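PDB 3RD5: Mypaa.01249.c from Mycobacterium paratuberculosis, which is of unknown specific function but is probably an oxidoreductase of the short-chain dehydrogenase/reductase family, acting with a nicotinamide cofactor. Local coordinates for residues 94-99 with 113-118. Residues are numbered along the deposited sequence; the frame is centred on the assembly and turned at random.
Sequences AGIMAV and GTNHLG
Asn115 lays its carboxamide against the backbone of Ile96, reaching from the helix so that OD1 faces the N-H of that residue and ND2 its carbonyl oxygen. OD1 accepts from Ile96 N at 3.0 Å; the donor lies in the carbonyl plane and meets a lone pair, with a C=O...N angle of 128°. ND2 returns a bond to Ile96 O, also 3.0 Å long and nearly straight (172° at the hydrogen), with that oxygen almost exactly in the amide plane. The two bonds, to N-H and C=O of one residue, fix the flip of the amide and resemble the way a neighbouring strand would pair. ND2 also bonds to Ser168 OG, from helix 161-185. With chi2 close to zero, OD1 is nearly eclipsed with CA, which turns the amide to present both polar atoms to Ile96. OD1 also lies 3.1 Å from Gly95 CA, a close approach of the C-H...O type to the glycine alpha carbon rather than a further hydrogen bond.

Ile96 adds the apolar part. Its CG1, held between backbone N and carbonyl carbon (chi1 59°), passes 4.2 Å from Thr114 CB, and CD1 ends 3.8 Å from Thr114 OG1, the two side chains crossing at about a right angle. That hydroxyl is engaged with Ser110 O one turn back, and Gln72 touches both residues.

The helix widens here: Gly118 N bonds to Gly113 O at 2.9 Å, a pi-type turn enclosing Asn115, whose carbonyl oxygen accepts from Asn172 ND2 and His119 ND1. Ala94 and Gly95 close the NNAG motif at the end of strand 87-92, and Asn115 probably corresponds to the helix asparagine of the Asn-Ser-Tyr-Lys tetrad; joining the two in this way is characteristic of the Rossmann-fold active site of classical short-chain dehydrogenases.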
# COMPACT_ATOMS: atom_id res chain seq x y z
N ALA A 94 2.63 -3.37 2.97
CA ALA A 94 2.59 -4.77 3.37
C ALA A 94 1.76 -5.58 2.39
O ALA A 94 0.70 -5.16 1.96
CB ALA A 94 1.95 -4.92 4.77
N GLY A 95 2.18 -6.79 2.10
CA GLY A 95 1.37 -7.68 1.28
C GLY A 95 1.76 -9.12 1.49
O GLY A 95 2.88 -9.45 1.93
N ILE A 96 0.80 -9.98 1.20
CA ILE A 96 1.06 -11.40 1.03
C ILE A 96 0.70 -11.77 -0.41
O ILE A 96 -0.13 -11.14 -1.04
CB ILE A 96 0.29 -12.27 2.06
CG1 ILE A 96 -1.20 -12.08 1.97
CG2 ILE A 96 0.81 -11.95 3.50
CD1 ILE A 96 -2.01 -13.06 2.89
N MET A 97 1.29 -12.84 -0.92
CA MET A 97 1.28 -13.13 -2.34
C MET A 97 1.17 -14.63 -2.66
O MET A 97 2.08 -15.41 -2.36
CB MET A 97 2.55 -12.55 -3.05
CG MET A 97 2.55 -12.75 -4.54
SD MET A 97 3.93 -11.90 -5.39
CE MET A 97 5.33 -12.93 -4.90
N ALA A 98 0.07 -14.98 -3.33
CA ALA A 98 -0.12 -16.33 -3.91
C ALA A 98 0.02 -17.45 -2.89
O ALA A 98 0.66 -18.46 -3.08
CB ALA A 98 0.82 -16.53 -5.09
N VAL A 99 -0.65 -17.24 -1.77
CA VAL A 99 -0.71 -18.16 -0.62
C VAL A 99 -1.96 -19.07 -0.75
O VAL A 99 -2.86 -18.79 -1.55
CB VAL A 99 -0.76 -17.39 0.70
CG1 VAL A 99 0.57 -16.62 0.92
CG2 VAL A 99 -1.95 -16.45 0.78
N GLY A 113 -8.09 -9.52 2.06
CA GLY A 113 -8.23 -9.00 3.42
C GLY A 113 -7.01 -8.24 3.89
O GLY A 113 -7.14 -7.18 4.54
N THR A 114 -5.84 -8.76 3.64
CA THR A 114 -4.58 -8.15 4.06
C THR A 114 -4.22 -6.97 3.16
O THR A 114 -3.96 -5.86 3.61
CB THR A 114 -3.42 -9.16 4.00
OG1 THR A 114 -3.72 -10.30 4.83
CG2 THR A 114 -2.08 -8.52 4.46
N ASN A 115 -4.20 -7.22 1.85
CA ASN A 115 -3.57 -6.30 0.90
C ASN A 115 -4.47 -5.12 0.61
O ASN A 115 -3.98 -4.01 0.41
CB ASN A 115 -3.29 -7.05 -0.39
CG ASN A 115 -2.29 -8.19 -0.26
OD1 ASN A 115 -1.65 -8.35 0.79
ND2 ASN A 115 -2.16 -9.00 -1.32
N HIS A 116 -5.78 -5.35 0.58
CA HIS A 116 -6.74 -4.29 0.32
C HIS A 116 -7.56 -3.87 1.55
O HIS A 116 -7.53 -2.71 1.96
CB HIS A 116 -7.68 -4.66 -0.86
CG HIS A 116 -8.80 -3.71 -1.05
ND1 HIS A 116 -8.61 -2.40 -1.43
CD2 HIS A 116 -10.13 -3.87 -0.89
CE1 HIS A 116 -9.78 -1.78 -1.47
NE2 HIS A 116 -10.73 -2.66 -1.15
N LEU A 117 -8.34 -4.79 2.12
CA LEU A 117 -9.31 -4.35 3.13
C LEU A 117 -8.70 -3.77 4.38
O LEU A 117 -9.18 -2.76 4.91
CB LEU A 117 -10.34 -5.46 3.48
CG LEU A 117 -11.22 -5.90 2.29
CD1 LEU A 117 -11.93 -7.26 2.57
CD2 LEU A 117 -12.26 -4.83 1.89
N GLY A 118 -7.61 -4.37 4.84
CA GLY A 118 -6.97 -3.83 6.05
C GLY A 118 -6.37 -2.43 5.78
O GLY A 118 -6.45 -1.56 6.63